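Local coordinates for cohesin (Archaeoglobus fulgidus, PDB 2XDH), which probably acts as a protein-docking module, the cohesin domain of a longer archaeal protein, and as in other cohesins may recognise dockerin partners, at residues 2-8 and 20-26; 33-39 and 84-89; 53-59 and 72-78. One frame throughout, in Å; residues are numbered along the deposited sequence. Where two conformers were deposited one is given.

In the fold
Interaction 2 is the buried heart of the three, wholly apolar, joining side chains from opposing layers of the sandwich. Interactions 1 and 3 are partly buried and antiparallel: interaction 1 is held mainly by backbone hydrogen bonds, while interaction 3 combines one backbone pair with a serine-aspartate bond and apolar contacts. Strand 17-38 supplies a segment to both interaction 1 and interaction 2, and the carbonyls of Val20 and Val22 probably accept hydrogen bonds from the backbone N of Val87 and Leu84. Interaction 3, toward one end of the domain, meets interaction 2 where Thr54 and Phe59 reach Leu84 and Phe85, and interaction 1 where Leu53 touches Ile24.

Interaction 1 (2-8 and 20-26); sequences KTTIIAG and VPVKIEN
Thr4 and Glu25 trade two backbone hydrogen bonds, and Ile6 and Lys23 trade two more: Ile6 N gives to Lys23 O over 2.8 Å, and Lys23 N returns to Ile6 O with an N-H...O angle of 172°. Gly8 N adds a fifth, to Pro21 O. Between these pairs come CA-H...O contacts, such as Ile5 CA on Lys23 O at 3.3 Å. The segments run almost exactly antiparallel, 173° between axes, as the two arms of a beta hairpin at the N-terminal end of the chain in the cohesin sandwich; strand 142-151 bonds to the far side of 3-7.

The apolar contacts divide between the two faces. Ile5, Ala7, Val22 and Ile24 lie on the interior one, where Ile5 CG2 meets Val22 CG1 at 3.7 Å and Leu127 closes over both. On the outer face Ile6 CG2 rests on the aliphatic CE of Lys23 at 4.0 Å; a bend at chi3 (-72°) folds the lysine chain back over the isoleucine. In the conformer given, Glu25 CG lies 3.9 Å from Ile6 CD1.

The direct side-chain hydrogen bond between the segments lies where the chain turns a corner at Glu25 and Asn26. Thr3 OG1 donates to Asn26 O over 2.9 Å, approaching from above the carbonyl plane; the hydroxyl sits beside its own backbone N, and CG2, anti to that N, packs on Ile24 CD1 at 3.8 Å. Asp81 accepts from the backbone N of Asn26. At the opposite end of the pairing, the carbonyl oxygen of Gly8 is buried without a polar partner, with the CG1 methyl of Val20 3.5 Å away.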
loop_
_atom_site.group_PDB
_atom_site.type_symbol
_atom_site.label_atom_id
_atom_site.label_comp_id
_atom_site.label_asym_id
_atom_site.label_seq_id
_atom_site.Cartn_x
_atom_site.Cartn_y
_atom_site.Cartn_z
ATOM N N LYS A 2 3.042 -8.795 7.702
ATOM C CA LYS A 2 1.900 -9.702 7.752
ATOM C C LYS A 2 0.846 -9.272 8.796
ATOM O O LYS A 2 1.174 -9.020 9.948
ATOM C CB LYS A 2 2.394 -11.116 8.042
ATOM C CG LYS A 2 1.293 -12.134 8.279
ATOM C CD LYS A 2 0.333 -12.198 7.100
ATOM C CE LYS A 2 -0.574 -13.414 7.196
ATOM N NZ LYS A 2 0.199 -14.682 7.131
ATOM N N THR A 3 -0.413 -9.200 8.387
ATOM C CA THR A 3 -1.478 -8.783 9.296
ATOM C C THR A 3 -1.682 -9.876 10.343
ATOM O O THR A 3 -1.810 -11.046 10.010
ATOM C CB THR A 3 -2.784 -8.491 8.530
ATOM O OG1 THR A 3 -2.514 -7.492 7.532
ATOM C CG2 THR A 3 -3.861 -7.961 9.462
ATOM N N THR A 4 -1.693 -9.496 11.613
ATOM C CA THR A 4 -1.836 -10.491 12.670
ATOM C C THR A 4 -2.871 -10.052 13.659
ATOM O O THR A 4 -2.902 -8.891 14.028
ATOM C CB THR A 4 -0.489 -10.668 13.413
ATOM O OG1 THR A 4 0.531 -11.000 12.453
ATOM C CG2 THR A 4 -0.587 -11.769 14.473
ATOM N N ILE A 5 -3.713 -10.985 14.097
ATOM C CA ILE A 5 -4.691 -10.674 15.138
ATOM C C ILE A 5 -4.265 -11.414 16.399
ATOM O O ILE A 5 -3.958 -12.603 16.335
ATOM C CB ILE A 5 -6.101 -11.121 14.739
ATOM C CG1 ILE A 5 -6.549 -10.335 13.496
ATOM C CG2 ILE A 5 -7.092 -10.850 15.894
ATOM C CD1 ILE A 5 -7.891 -10.799 12.922
ATOM N N ILE A 6 -4.241 -10.713 17.526
ATOM C CA ILE A 6 -3.638 -11.241 18.753
ATOM C C ILE A 6 -4.550 -11.077 19.957
ATOM O O ILE A 6 -4.938 -9.964 20.290
ATOM C CB ILE A 6 -2.358 -10.474 19.078
ATOM C CG1 ILE A 6 -1.375 -10.573 17.913
ATOM C CG2 ILE A 6 -1.744 -10.985 20.390
ATOM C CD1 ILE A 6 -0.056 -9.848 18.169
ATOM N N ALA A 7 -4.894 -12.182 20.609
ATOM C CA ALA A 7 -5.646 -12.103 21.855
ATOM C C ALA A 7 -4.665 -11.852 23.002
ATOM O O ALA A 7 -3.617 -12.489 23.085
ATOM C CB ALA A 7 -6.427 -13.385 22.081
ATOM N N GLY A 8 -4.997 -10.917 23.884
ATOM C CA GLY A 8 -4.113 -10.589 24.984
ATOM C C GLY A 8 -4.045 -11.697 26.022
ATOM O O GLY A 8 -4.891 -12.599 26.053
ATOM N N VAL A 20 -9.263 -7.872 28.791
ATOM C CA VAL A 20 -8.384 -8.509 27.805
ATOM C C VAL A 20 -8.660 -7.950 26.420
ATOM O O VAL A 20 -9.774 -8.067 25.908
ATOM C CB VAL A 20 -8.621 -10.020 27.737
ATOM C CG1 VAL A 20 -7.746 -10.639 26.664
ATOM C CG2 VAL A 20 -8.369 -10.674 29.114
ATOM N N PRO A 21 -7.650 -7.327 25.811
ATOM C CA PRO A 21 -7.845 -6.808 24.460
ATOM C C PRO A 21 -7.619 -7.889 23.421
ATOM O O PRO A 21 -6.871 -8.843 23.664
ATOM C CB PRO A 21 -6.734 -5.766 24.336
ATOM C CG PRO A 21 -5.601 -6.358 25.157
ATOM C CD PRO A 21 -6.301 -7.029 26.338
ATOM N N VAL A 22 -8.265 -7.732 22.267
ATOM C CA VAL A 22 -7.858 -8.436 21.058
ATOM C C VAL A 22 -7.360 -7.363 20.094
ATOM O O VAL A 22 -8.081 -6.407 19.785
ATOM C CB VAL A 22 -9.024 -9.218 20.456
ATOM C CG1 VAL A 22 -8.678 -9.741 19.066
ATOM C CG2 VAL A 22 -9.428 -10.361 21.405
ATOM N N LYS A 23 -6.116 -7.500 19.648
ATOM C CA LYS A 23 -5.462 -6.437 18.905
ATOM C C LYS A 23 -5.213 -6.864 17.467
ATOM O O LYS A 23 -5.187 -8.053 17.155
ATOM C CB LYS A 23 -4.101 -6.110 19.521
ATOM C CG LYS A 23 -4.131 -5.711 20.961
ATOM C CD LYS A 23 -2.732 -5.833 21.552
ATOM C CE LYS A 23 -2.346 -7.295 21.731
ATOM N NZ LYS A 23 -1.021 -7.430 22.389
ATOM N N ILE A 24 -4.980 -5.886 16.605
ATOM C CA ILE A 24 -4.509 -6.192 15.256
ATOM C C ILE A 24 -3.155 -5.537 15.042
ATOM O O ILE A 24 -2.882 -4.453 15.566
ATOM C CB ILE A 24 -5.538 -5.762 14.176
ATOM C CG1 ILE A 24 -5.184 -6.365 12.812
ATOM C CG2 ILE A 24 -5.643 -4.237 14.096
ATOM C CD1 ILE A 24 -6.378 -6.419 11.848
ATOM N N GLU A 25 -2.298 -6.188 14.270
ATOM C CA GLU A 25 -1.003 -5.606 13.974
ATOM C C GLU A 25 -0.780 -5.624 12.465
ATOM O O GLU A 25 -1.080 -6.621 11.799
ATOM C CB GLU A 25 0.099 -6.383 14.704
ATOM C CG GLU A 25 -0.118 -6.449 16.223
ATOM C CD GLU A 25 -0.029 -5.084 16.897
ATOM O OE1 GLU A 25 0.888 -4.317 16.543
ATOM O OE2 GLU A 25 -0.880 -4.769 17.771
ATOM N N ASN A 26 -0.294 -4.503 11.938
ATOM C CA ASN A 26 -0.055 -4.340 10.509
ATOM C C ASN A 26 -1.299 -4.513 9.650
ATOM O O ASN A 26 -1.253 -5.119 8.584
ATOM C CB ASN A 26 1.048 -5.284 10.063
ATOM C CG ASN A 26 2.315 -5.090 10.873
ATOM O OD1 ASN A 26 2.829 -3.977 10.981
ATOM N ND2 ASN A 26 2.790 -6.156 11.489
HETATM O O HOH W 1 1.948 -8.426 12.152
#

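Interaction 2 (33-39 and 84-89); sequences INLILSY and LFYVKF
Tyr39 and Phe89 meet across the hydrophobic interior of the beta sandwich, the jelly-roll core expected of a cohesin domain. Strands 33-38 and 85-89 face each other with axes 11.2 Å apart and crossing at -27°, and no hydrogen bond links them. Traced outward, the tyrosine begins with CB, which touches Phe89 CZ at 3.9 Å. Its CG lies 3.8 Å from Phe89 CE1, and CD1 is slightly farther from that same atom, so Phe89 CE1 sits over one face of the tyrosine ring near its root. With CG between the backbone N and the carbonyl carbon (chi1 59°), the ring stands oblique to Phe89, planes at 48°. Its tip, OH, gives a weak hydrogen bond with Gly65 O.

The other pairs are aliphatic or mixed. Ile33 CD1 and Leu84 CD1 reach each other tip to tip at 3.8 Å. The rim of Phe85 receives two leucines near its plane: Leu35 CD1 lies 3.9 Å from CZ, and Leu37 CD2 stands by CE1. The Leu37 and Val87 side chains run past each other in opposite senses, CD2 to CG2 at 4.1 Å, while the valine's other methyl, CG1, lies over one face of Phe89, 3.4 Å above its plane and offset toward the rim.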
loop_
_atom_site.group_PDB
_atom_site.type_symbol
_atom_site.label_atom_id
_atom_site.label_comp_id
_atom_site.label_asym_id
_atom_site.label_seq_id
_atom_site.Cartn_x
_atom_site.Cartn_y
_atom_site.Cartn_z
ATOM N N ILE A 33 -14.296 -7.572 9.577
ATOM C CA ILE A 33 -13.679 -8.653 10.328
ATOM C C ILE A 33 -14.792 -9.405 11.021
ATOM O O ILE A 33 -15.633 -8.787 11.680
ATOM C CB ILE A 33 -12.768 -8.091 11.438
ATOM C CG1 ILE A 33 -11.643 -7.242 10.852
ATOM C CG2 ILE A 33 -12.216 -9.222 12.307
ATOM C CD1 ILE A 33 -10.778 -6.588 11.909
ATOM N N ASN A 34 -14.826 -10.724 10.853
ATOM C CA ASN A 34 -15.639 -11.553 11.726
ATOM C C ASN A 34 -14.727 -12.565 12.353
ATOM O O ASN A 34 -13.886 -13.145 11.671
ATOM C CB ASN A 34 -16.754 -12.267 10.973
ATOM C CG ASN A 34 -17.909 -11.350 10.677
ATOM O OD1 ASN A 34 -18.957 -11.425 11.317
ATOM N ND2 ASN A 34 -17.710 -10.443 9.733
ATOM N N LEU A 35 -14.880 -12.770 13.652
ATOM C CA LEU A 35 -14.063 -13.763 14.329
ATOM C C LEU A 35 -14.787 -14.316 15.539
ATOM O O LEU A 35 -15.839 -13.797 15.935
ATOM C CB LEU A 35 -12.710 -13.175 14.731
ATOM C CG LEU A 35 -12.692 -11.955 15.665
ATOM C CD1 LEU A 35 -12.940 -12.364 17.121
ATOM C CD2 LEU A 35 -11.353 -11.248 15.545
ATOM N N ILE A 36 -14.227 -15.394 16.090
ATOM C CA ILE A 36 -14.720 -16.009 17.301
ATOM C C ILE A 36 -13.566 -16.047 18.289
ATOM O O ILE A 36 -12.465 -16.498 17.949
ATOM C CB ILE A 36 -15.182 -17.442 17.033
ATOM C CG1 ILE A 36 -16.377 -17.441 16.072
ATOM C CG2 ILE A 36 -15.567 -18.121 18.328
ATOM C CD1 ILE A 36 -16.826 -18.831 15.688
ATOM N N LEU A 37 -13.804 -15.542 19.497
ATOM C CA LEU A 37 -12.847 -15.692 20.598
ATOM C C LEU A 37 -13.399 -16.698 21.578
ATOM O O LEU A 37 -14.461 -16.481 22.158
ATOM C CB LEU A 37 -12.654 -14.363 21.328
ATOM C CG LEU A 37 -11.734 -14.432 22.553
ATOM C CD1 LEU A 37 -10.292 -14.641 22.123
ATOM C CD2 LEU A 37 -11.849 -13.158 23.382
ATOM N N SER A 38 -12.704 -17.815 21.755
ATOM C CA SER A 38 -13.143 -18.797 22.736
ATOM C C SER A 38 -12.422 -18.524 24.044
ATOM O O SER A 38 -11.264 -18.116 24.041
ATOM C CB SER A 38 -12.858 -20.224 22.255
ATOM O OG SER A 38 -13.644 -20.540 21.121
ATOM N N TYR A 39 -13.109 -18.745 25.160
ATOM C CA TYR A 39 -12.519 -18.493 26.467
ATOM C C TYR A 39 -12.787 -19.637 27.445
ATOM O O TYR A 39 -13.754 -20.375 27.285
ATOM C CB TYR A 39 -13.051 -17.174 27.021
ATOM C CG TYR A 39 -14.549 -17.141 27.160
ATOM C CD1 TYR A 39 -15.161 -17.462 28.364
ATOM C CD2 TYR A 39 -15.360 -16.786 26.088
ATOM C CE1 TYR A 39 -16.542 -17.431 28.498
ATOM C CE2 TYR A 39 -16.743 -16.753 26.212
ATOM C CZ TYR A 39 -17.324 -17.079 27.424
ATOM O OH TYR A 39 -18.694 -17.046 27.566
ATOM N N LEU A 84 -8.903 -3.999 18.600
ATOM C CA LEU A 84 -10.166 -4.171 17.890
ATOM C C LEU A 84 -11.317 -4.170 18.879
ATOM O O LEU A 84 -12.392 -3.645 18.597
ATOM C CB LEU A 84 -10.163 -5.497 17.127
ATOM C CG LEU A 84 -9.147 -5.583 15.992
ATOM C CD1 LEU A 84 -9.192 -6.970 15.363
ATOM C CD2 LEU A 84 -9.459 -4.495 14.959
ATOM N N PHE A 85 -11.096 -4.784 20.035
ATOM C CA PHE A 85 -12.096 -4.759 21.101
ATOM C C PHE A 85 -11.454 -5.214 22.398
ATOM O O PHE A 85 -10.335 -5.718 22.391
ATOM C CB PHE A 85 -13.339 -5.594 20.756
ATOM C CG PHE A 85 -13.057 -7.071 20.501
ATOM C CD1 PHE A 85 -13.204 -8.006 21.519
ATOM C CD2 PHE A 85 -12.691 -7.516 19.238
ATOM C CE1 PHE A 85 -12.973 -9.360 21.296
ATOM C CE2 PHE A 85 -12.455 -8.871 18.996
ATOM C CZ PHE A 85 -12.594 -9.796 20.032
ATOM N N TYR A 86 -12.152 -4.996 23.506
ATOM C CA TYR A 86 -11.692 -5.403 24.830
ATOM C C TYR A 86 -12.791 -6.289 25.383
ATOM O O TYR A 86 -13.975 -6.008 25.179
ATOM C CB TYR A 86 -11.521 -4.175 25.750
ATOM C CG TYR A 86 -10.210 -3.436 25.578
ATOM C CD1 TYR A 86 -9.100 -3.766 26.359
ATOM C CD2 TYR A 86 -10.074 -2.405 24.646
ATOM C CE1 TYR A 86 -7.887 -3.098 26.216
ATOM C CE2 TYR A 86 -8.853 -1.732 24.489
ATOM C CZ TYR A 86 -7.767 -2.091 25.281
ATOM O OH TYR A 86 -6.553 -1.449 25.148
ATOM N N VAL A 87 -12.421 -7.367 26.059
ATOM C CA VAL A 87 -13.422 -8.149 26.764
ATOM C C VAL A 87 -13.228 -7.980 28.265
ATOM O O VAL A 87 -12.132 -8.148 28.783
ATOM C CB VAL A 87 -13.404 -9.651 26.362
ATOM C CG1 VAL A 87 -14.503 -10.410 27.093
ATOM C CG2 VAL A 87 -13.600 -9.793 24.857
ATOM N N LYS A 88 -14.293 -7.605 28.960
ATOM C CA LYS A 88 -14.232 -7.545 30.407
ATOM C C LYS A 88 -14.687 -8.898 30.932
ATOM O O LYS A 88 -15.823 -9.320 30.684
ATOM C CB LYS A 88 -15.120 -6.421 30.951
ATOM C CG LYS A 88 -14.959 -6.204 32.451
ATOM C CD LYS A 88 -15.805 -5.042 32.950
ATOM C CE LYS A 88 -15.353 -4.599 34.334
ATOM N NZ LYS A 88 -13.888 -4.293 34.337
ATOM N N PHE A 89 -13.791 -9.584 31.634
ATOM C CA PHE A 89 -14.090 -10.892 32.197
ATOM C C PHE A 89 -14.133 -10.784 33.705
ATOM O O PHE A 89 -13.531 -9.890 34.294
ATOM C CB PHE A 89 -12.991 -11.899 31.869
ATOM C CG PHE A 89 -12.985 -12.386 30.444
ATOM C CD1 PHE A 89 -14.005 -13.193 29.968
ATOM C CD2 PHE A 89 -11.916 -12.087 29.603
ATOM C CE1 PHE A 89 -13.979 -13.674 28.675
ATOM C CE2 PHE A 89 -11.879 -12.549 28.319
ATOM C CZ PHE A 89 -12.910 -13.349 27.837
#

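Interaction 3 (53-59 and 72-78); sequences LTQNSLF and IADSNGI
Leu58 and Ala73 form an antiparallel hydrogen-bonded pair, Leu58 N to Ala73 O at 2.8 Å and Ala73 N to Leu58 O at 2.9 Å, at the open end of the beta hairpin made by strands 58-64 and 67-74. Past this pair the second strand turns a corner through a type I turn, Asp74 to Gly77, closed by Gly77 N on Asp74 O; the positive phi of Gly77 (85°) would jam a side chain against the preceding carbonyl.

Asp74 ties the turn to the other segment. Its carboxylate, swung anti to the backbone N (chi1 -168°), divides its work: OD2 accepts from Ser57 OG at 2.6 Å, on the anti side and 30° out of the carboxylate plane, while OD1 takes two donors from Asn76. The backbone N of Asn76 makes an Asx turn, and its ND2 meets the syn lone pair of OD1 at 2.8 Å, close to the amide plane. Replacing the aspartate with an alanine would probably leave the Ser57 hydroxyl and both Asn76 donors without these mates and leave the Asn76 amide less firmly held.

Inward lies an apolar cluster. The CG2 methyl of Thr54 rests against both Ile72 CG2 and Ile78 CD1, 3.9 Å from each, while its hydroxyl bonds to Leu84 O and Gly51 N. Phe59 crosses Ile72 obliquely, CD1 to CG1 at 3.7 Å, and its ring goes on to touch Phe85. At the other end of the cluster, Leu53 CD1 packs on Ile78 CG2 at 3.9 Å.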
loop_
_atom_site.group_PDB
_atom_site.type_symbol
_atom_site.label_atom_id
_atom_site.label_comp_id
_atom_site.label_asym_id
_atom_site.label_seq_id
_atom_site.Cartn_x
_atom_site.Cartn_y
_atom_site.Cartn_z
ATOM N N LEU A 53 -9.260 1.181 17.738
ATOM C CA LEU A 53 -9.394 1.339 16.292
ATOM C C LEU A 53 -10.838 1.319 15.820
ATOM O O LEU A 53 -11.110 1.626 14.672
ATOM C CB LEU A 53 -8.628 0.229 15.559
ATOM C CG LEU A 53 -7.121 0.227 15.756
ATOM C CD1 LEU A 53 -6.500 -1.058 15.150
ATOM C CD2 LEU A 53 -6.532 1.471 15.109
ATOM N N THR A 54 -11.760 0.931 16.696
ATOM C CA THR A 54 -13.111 0.614 16.252
ATOM C C THR A 54 -14.167 1.457 16.982
ATOM O O THR A 54 -15.333 1.093 16.991
ATOM C CB THR A 54 -13.432 -0.880 16.468
ATOM O OG1 THR A 54 -13.107 -1.231 17.818
ATOM C CG2 THR A 54 -12.618 -1.779 15.505
ATOM N N GLN A 55 -13.745 2.561 17.605
ATOM C CA GLN A 55 -14.665 3.428 18.343
ATOM C C GLN A 55 -15.809 3.903 17.451
ATOM O O GLN A 55 -16.901 4.196 17.929
ATOM C CB GLN A 55 -13.929 4.653 18.901
ATOM C CG GLN A 55 -12.966 4.374 20.049
ATOM C CD GLN A 55 -13.677 3.864 21.283
ATOM O OE1 GLN A 55 -14.609 4.489 21.769
ATOM N NE2 GLN A 55 -13.252 2.718 21.783
ATOM N N ASN A 56 -15.549 3.996 16.148
ATOM C CA ASN A 56 -16.537 4.533 15.216
ATOM C C ASN A 56 -16.905 3.555 14.107
ATOM O O ASN A 56 -17.616 3.900 13.164
ATOM C CB ASN A 56 -16.058 5.879 14.654
ATOM C CG ASN A 56 -15.991 6.953 15.727
ATOM O OD1 ASN A 56 -14.909 7.387 16.139
ATOM N ND2 ASN A 56 -17.151 7.374 16.195
ATOM N N SER A 57 -16.425 2.324 14.238
ATOM C CA SER A 57 -16.801 1.243 13.335
ATOM C C SER A 57 -18.223 0.758 13.645
ATOM O O SER A 57 -18.756 1.035 14.714
ATOM C CB SER A 57 -15.836 0.060 13.522
ATOM O OG SER A 57 -14.504 0.475 13.353
ATOM N N LEU A 58 -18.829 0.029 12.709
ATOM C CA LEU A 58 -20.054 -0.700 13.005
ATOM C C LEU A 58 -19.621 -1.963 13.738
ATOM O O LEU A 58 -18.876 -2.770 13.180
ATOM C CB LEU A 58 -20.767 -1.089 11.710
ATOM C CG LEU A 58 -22.135 -1.766 11.831
ATOM C CD1 LEU A 58 -23.089 -0.888 12.612
ATOM C CD2 LEU A 58 -22.699 -2.055 10.461
ATOM N N PHE A 59 -20.099 -2.145 14.967
ATOM C CA PHE A 59 -19.568 -3.171 15.869
ATOM C C PHE A 59 -20.670 -4.068 16.457
ATOM O O PHE A 59 -21.636 -3.569 17.026
ATOM C CB PHE A 59 -18.805 -2.463 16.989
ATOM C CG PHE A 59 -18.131 -3.393 17.973
ATOM C CD1 PHE A 59 -16.900 -3.952 17.688
ATOM C CD2 PHE A 59 -18.713 -3.658 19.205
ATOM C CE1 PHE A 59 -16.269 -4.799 18.599
ATOM C CE2 PHE A 59 -18.100 -4.503 20.117
ATOM C CZ PHE A 59 -16.869 -5.071 19.814
ATOM N N ILE A 72 -17.088 -6.738 12.904
ATOM C CA ILE A 72 -16.691 -5.338 12.746
ATOM C C ILE A 72 -16.756 -4.962 11.265
ATOM O O ILE A 72 -16.241 -5.685 10.403
ATOM C CB ILE A 72 -15.245 -5.106 13.237
ATOM C CG1 ILE A 72 -15.150 -5.337 14.749
ATOM C CG2 ILE A 72 -14.799 -3.686 12.912
ATOM C CD1 ILE A 72 -13.750 -5.609 15.255
ATOM N N ALA A 73 -17.384 -3.836 10.969
ATOM C CA ALA A 73 -17.354 -3.289 9.618
ATOM C C ALA A 73 -17.005 -1.800 9.670
ATOM O O ALA A 73 -17.496 -1.064 10.521
ATOM C CB ALA A 73 -18.678 -3.509 8.910
ATOM N N ASP A 74 -16.156 -1.356 8.752
ATOM C CA ASP A 74 -15.703 0.012 8.795
ATOM C C ASP A 74 -15.297 0.501 7.412
ATOM O O ASP A 74 -14.211 0.190 6.920
ATOM C CB ASP A 74 -14.545 0.127 9.779
ATOM C CG ASP A 74 -14.198 1.561 10.098
ATOM O OD1 ASP A 74 -14.407 2.448 9.224
ATOM O OD2 ASP A 74 -13.720 1.794 11.231
ATOM N N SER A 75 -16.173 1.286 6.799
ATOM C CA SER A 75 -15.962 1.786 5.441
ATOM C C SER A 75 -14.710 2.650 5.295
ATOM O O SER A 75 -14.199 2.790 4.190
ATOM C CB SER A 75 -17.198 2.561 4.965
ATOM O OG SER A 75 -17.282 3.829 5.603
ATOM N N ASN A 76 -14.204 3.216 6.396
ATOM C CA ASN A 76 -12.956 4.004 6.355
ATOM C C ASN A 76 -11.714 3.147 6.139
ATOM O O ASN A 76 -10.663 3.629 5.678
ATOM C CB ASN A 76 -12.729 4.764 7.661
ATOM C CG ASN A 76 -13.880 5.675 8.018
ATOM O OD1 ASN A 76 -13.969 6.794 7.525
ATOM N ND2 ASN A 76 -14.755 5.206 8.899
ATOM N N GLY A 77 -11.826 1.880 6.504
ATOM C CA GLY A 77 -10.661 1.022 6.561
ATOM C C GLY A 77 -9.958 1.165 7.896
ATOM O O GLY A 77 -9.884 2.249 8.457
ATOM N N ILE A 78 -9.459 0.049 8.404
ATOM C CA ILE A 78 -8.648 0.003 9.613
ATOM C C ILE A 78 -7.235 -0.368 9.210
ATOM O O ILE A 78 -7.030 -1.365 8.506
ATOM C CB ILE A 78 -9.203 -1.079 10.561
ATOM C CG1 ILE A 78 -10.581 -0.643 11.091
ATOM C CG2 ILE A 78 -8.270 -1.332 11.727
ATOM C CD1 ILE A 78 -11.315 -1.766 11.856
#